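Local structure of protein dsvD (Desulfovibrio vulgaris, 1UCR) at residues N48-E53 against G64-G69; E2-K7 against K40-A45. The protein is of uncertain function but may play an essential role in dissimilatory sulfite reduction, and its winged-helix fold suggests possible DNA binding. All blocks are in the same frame, centred on the assembly; numbering follows the deposited sequence.

Contact 1. Residues N48-E53 against G64-G69; sequences NDEVLE and GLKGAG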
# COMPACT_ATOMS: atom_id res chain seq x y z
N ASN B 48 3.63 4.66 -9.50
CA ASN B 48 4.91 4.09 -9.95
C ASN B 48 5.68 3.47 -8.79
O ASN B 48 6.32 2.43 -8.96
CB ASN B 48 5.76 5.23 -10.53
CG ASN B 48 5.21 5.82 -11.78
OD1 ASN B 48 4.40 5.22 -12.46
ND2 ASN B 48 5.71 7.05 -12.07
N ASP B 49 5.59 4.09 -7.61
CA ASP B 49 6.26 3.56 -6.43
C ASP B 49 5.52 2.42 -5.75
O ASP B 49 6.04 1.86 -4.77
CB ASP B 49 6.47 4.71 -5.46
CG ASP B 49 7.55 5.62 -6.02
OD1 ASP B 49 7.69 6.75 -5.63
OD2 ASP B 49 8.41 5.21 -6.87
N GLU B 50 4.33 2.09 -6.23
CA GLU B 50 3.50 1.00 -5.78
C GLU B 50 2.94 1.26 -4.39
O GLU B 50 2.50 0.32 -3.72
CB GLU B 50 4.20 -0.37 -5.85
CG GLU B 50 4.60 -0.67 -7.30
CD GLU B 50 5.19 -2.00 -7.47
OE1 GLU B 50 6.31 -2.12 -8.03
OE2 GLU B 50 4.56 -2.99 -7.04
N VAL B 51 2.88 2.52 -3.98
CA VAL B 51 2.09 2.90 -2.81
C VAL B 51 0.61 2.87 -3.16
O VAL B 51 -0.22 2.50 -2.36
CB VAL B 51 2.50 4.30 -2.33
CG1 VAL B 51 1.63 4.78 -1.17
CG2 VAL B 51 3.96 4.27 -1.92
N LEU B 52 0.29 3.29 -4.40
CA LEU B 52 -1.07 3.23 -4.90
C LEU B 52 -1.18 2.24 -6.04
O LEU B 52 -0.18 1.89 -6.68
CB LEU B 52 -1.55 4.60 -5.47
CG LEU B 52 -1.54 5.74 -4.46
CD1 LEU B 52 -1.99 7.03 -5.12
CD2 LEU B 52 -2.38 5.45 -3.24
N GLU B 53 -2.41 1.82 -6.29
CA GLU B 53 -2.80 1.10 -7.51
C GLU B 53 -3.79 1.96 -8.27
O GLU B 53 -4.52 2.78 -7.70
CB GLU B 53 -3.30 -0.27 -7.15
CG GLU B 53 -4.47 -0.31 -6.22
CD GLU B 53 -4.76 -1.64 -5.63
OE1 GLU B 53 -5.92 -1.79 -5.14
OE2 GLU B 53 -3.90 -2.55 -5.57
N GLY B 64 -6.28 3.79 -5.33
CA GLY B 64 -6.37 3.34 -3.95
C GLY B 64 -5.03 2.80 -3.49
O GLY B 64 -4.09 2.69 -4.26
N LEU B 65 -4.93 2.52 -2.17
CA LEU B 65 -3.67 1.97 -1.68
C LEU B 65 -3.39 0.58 -2.24
O LEU B 65 -4.29 -0.22 -2.46
CB LEU B 65 -3.76 1.88 -0.12
CG LEU B 65 -3.67 3.25 0.53
CD1 LEU B 65 -4.13 3.17 1.99
CD2 LEU B 65 -2.27 3.90 0.46
N LYS B 66 -2.10 0.28 -2.52
CA LYS B 66 -1.73 -1.02 -3.09
C LYS B 66 -2.28 -2.14 -2.27
O LYS B 66 -2.08 -2.16 -1.04
CB LYS B 66 -0.20 -1.09 -3.09
CG LYS B 66 0.35 -2.26 -3.86
CD LYS B 66 0.14 -2.06 -5.37
CE LYS B 66 0.94 -3.08 -6.19
NZ LYS B 66 0.48 -2.93 -7.63
N GLY B 67 -2.92 -3.07 -2.93
CA GLY B 67 -3.51 -4.23 -2.24
C GLY B 67 -4.97 -4.05 -1.93
O GLY B 67 -5.67 -5.05 -1.66
N ALA B 68 -5.52 -2.83 -1.94
CA ALA B 68 -6.91 -2.63 -1.54
C ALA B 68 -7.88 -3.35 -2.44
O ALA B 68 -8.91 -3.87 -1.91
CB ALA B 68 -7.24 -1.13 -1.53
N GLY B 69 -7.58 -3.37 -3.75
CA GLY B 69 -8.48 -4.07 -4.69
C GLY B 69 -8.63 -5.54 -4.39
O GLY B 69 -9.75 -6.15 -4.33
O HOH W 1 2.09 -4.63 -8.90
O HOH W 2 0.68 -0.09 -8.38
O HOH W 3 -2.24 -3.71 -7.42
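E53 OE2 is gripped by G67 N, 2.9 Å away and above the carboxylate plane, and by a water that donates to it. This is the open end of the beta hairpin that forms the wing of the winged-helix fold. The other oxygen, E53 OE1, takes the N-H of G69 on its syn lone pair, with G69 N at 2.7 Å. The two backbone bonds fix the rotation of the carboxylate, and the nearby start of helix 68-74 would tend to stabilise its negative charge. E53 reaches there on an extended chain, with CG between the backbone N and the carbonyl carbon (chi1 59°). The same residue pairs with G64 through two antiparallel backbone bonds, and K66 N bonds V51 O. K66 lies beside E50, both pointing the same way, but E50 OE2 and K66 NZ stay 4.1 Å apart, too far for a salt bridge. E50 OE2 instead bonds Q6 of the second subunit. On the apolar side, L52 CD2 meets L65 CD2 at 4.0 Å, and both leucines touch L12 of helix 3-12. K66 NZ donates to three waters; one also bonds L52 O, and another, 2.8 Å from K66 NZ, is the water on E53 OE2.

Contact 2. Residues E2-K7 against K40-A45; sequences EEAKQK and KKILTA. With SO4 (sulfate ion), chain F.
I42 and K5 lie alongside each other and run opposite ways where helix 3-12 crosses helix 36-48, two helices of the winged-helix fold. The short segments cross at -72°, with their axes 10.2 Å apart. I42 points at the first helix. Its CG1 sits between the backbone N and the carbonyl carbon (chi1 72°), which carries CD1 to A4. There I42 CD1 lies 3.9 Å from A4 CB and equally close to A4 O. The other branch, I42 CG2, meets E2 OE1 at 3.8 Å; the E2 and I42 side chains cross obliquely. K5 is fully extended, with K5 CG 4.1 Å from I42 CB, and its far end passes over A45. K5 NZ comes 3.5 Å from A45 CB. No hydrogen bond joins the two segments, so the contact is van der Waals packing. Its polar edge is at the helix start, where E2 is the N-cap residue. A sulfate ion, probably picked up from the crystallisation solution, sits there. E2 N gives it a nearly straight bond (163°) to O4, while the ammonium group of K5 binds a different oxygen, with K5 NZ 2.7 Å from sulfate O1.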
# COMPACT_ATOMS: atom_id res chain seq x y z
N GLU B 2 7.09 13.10 0.67
CA GLU B 2 6.73 14.53 0.78
C GLU B 2 5.31 14.78 1.27
O GLU B 2 4.44 13.94 1.11
CB GLU B 2 6.96 15.31 -0.51
CG GLU B 2 6.05 14.87 -1.64
CD GLU B 2 6.09 15.60 -2.95
OE1 GLU B 2 5.05 15.59 -3.64
OE2 GLU B 2 7.12 16.19 -3.32
N GLU B 3 5.05 15.92 1.89
CA GLU B 3 3.79 16.24 2.55
C GLU B 3 2.57 16.02 1.67
O GLU B 3 1.57 15.44 2.11
CB GLU B 3 3.81 17.72 3.01
CG GLU B 3 2.59 18.03 3.88
CD GLU B 3 2.74 19.28 4.71
OE1 GLU B 3 1.66 19.78 5.12
OE2 GLU B 3 3.85 19.77 4.99
N ALA B 4 2.60 16.46 0.41
CA ALA B 4 1.43 16.31 -0.43
C ALA B 4 1.09 14.85 -0.67
O ALA B 4 -0.08 14.45 -0.68
CB ALA B 4 1.59 17.01 -1.78
N LYS B 5 2.14 14.02 -0.86
CA LYS B 5 1.91 12.59 -1.00
C LYS B 5 1.45 11.95 0.30
O LYS B 5 0.55 11.11 0.29
CB LYS B 5 3.21 11.96 -1.51
CG LYS B 5 3.46 12.30 -2.98
CD LYS B 5 4.77 11.65 -3.40
CE LYS B 5 5.02 12.03 -4.85
NZ LYS B 5 6.32 11.54 -5.32
N GLN B 6 2.03 12.36 1.43
CA GLN B 6 1.62 11.84 2.70
C GLN B 6 0.14 12.14 2.98
O GLN B 6 -0.58 11.31 3.55
CB GLN B 6 2.49 12.42 3.84
CG GLN B 6 2.16 11.75 5.19
CD GLN B 6 2.62 10.30 5.08
OE1 GLN B 6 3.80 10.03 4.89
NE2 GLN B 6 1.73 9.34 5.22
N LYS B 7 -0.34 13.30 2.54
CA LYS B 7 -1.77 13.64 2.74
C LYS B 7 -2.67 12.72 1.94
O LYS B 7 -3.76 12.34 2.40
CB LYS B 7 -1.99 15.11 2.33
CG LYS B 7 -1.40 16.10 3.38
CD LYS B 7 -1.71 17.56 3.02
CE LYS B 7 -1.11 18.47 4.09
NZ LYS B 7 -1.37 19.90 3.86
N LYS B 40 -2.44 15.06 -10.49
CA LYS B 40 -2.21 13.91 -11.36
C LYS B 40 -0.77 13.45 -11.26
O LYS B 40 -0.51 12.25 -11.17
CB LYS B 40 -2.57 14.26 -12.82
CG LYS B 40 -2.31 13.10 -13.79
CD LYS B 40 -3.15 11.83 -13.64
CE LYS B 40 -4.64 12.07 -13.97
NZ LYS B 40 -5.37 10.72 -13.95
N LYS B 41 0.20 14.37 -11.23
CA LYS B 41 1.60 13.95 -11.13
C LYS B 41 1.90 13.25 -9.82
O LYS B 41 2.61 12.24 -9.81
CB LYS B 41 2.50 15.19 -11.31
CG LYS B 41 2.59 15.73 -12.75
CD LYS B 41 3.40 14.86 -13.68
CE LYS B 41 3.54 15.38 -15.10
NZ LYS B 41 4.10 16.76 -15.25
N ILE B 42 1.38 13.78 -8.70
CA ILE B 42 1.74 13.08 -7.47
C ILE B 42 1.07 11.74 -7.33
O ILE B 42 1.71 10.80 -6.83
CB ILE B 42 1.57 13.92 -6.22
CG1 ILE B 42 0.14 14.15 -5.88
CG2 ILE B 42 2.38 15.23 -6.25
CD1 ILE B 42 -0.03 14.82 -4.52
N LEU B 43 -0.17 11.61 -7.80
CA LEU B 43 -0.81 10.30 -7.77
C LEU B 43 -0.06 9.31 -8.66
O LEU B 43 0.12 8.13 -8.30
CB LEU B 43 -2.28 10.44 -8.25
CG LEU B 43 -3.19 11.16 -7.27
CD1 LEU B 43 -4.54 11.41 -7.94
CD2 LEU B 43 -3.41 10.36 -5.99
N THR B 44 0.39 9.77 -9.84
CA THR B 44 1.09 8.88 -10.75
C THR B 44 2.39 8.44 -10.15
O THR B 44 2.75 7.26 -10.29
CB THR B 44 1.34 9.64 -12.08
OG1 THR B 44 0.08 10.04 -12.63
CG2 THR B 44 2.00 8.72 -13.06
N ALA B 45 3.12 9.34 -9.47
CA ALA B 45 4.37 8.93 -8.83
C ALA B 45 4.12 7.91 -7.75
O ALA B 45 4.87 6.95 -7.62
CB ALA B 45 5.01 10.17 -8.22
S SO4 F . 8.68 11.81 -2.25
O1 SO4 F . 8.18 12.37 -3.53
O2 SO4 F . 9.75 12.67 -1.77
O3 SO4 F . 9.32 10.48 -2.48
O4 SO4 F . 7.53 11.58 -1.37

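Both segments of contact 2 precede those of contact 1 in the chain. Their centres are 12 Å apart. Helix 36-48 joins them: it supplies residues 40-45 to contact 2, ends at the start of contact 1 and leads through a short turn into strand 52-57. They also touch through the core, with L52 CD1 3.7 Å from L43 CD2. Helix 3-12 is shared as well, since V9 and L12 pack on the side chains of contact 1. Contact 2 thus joins two helices near the surface, while contact 1 ties the buried base of the hairpin to helix 68-74. Together they connect the helical and wing parts of the winged-helix fold.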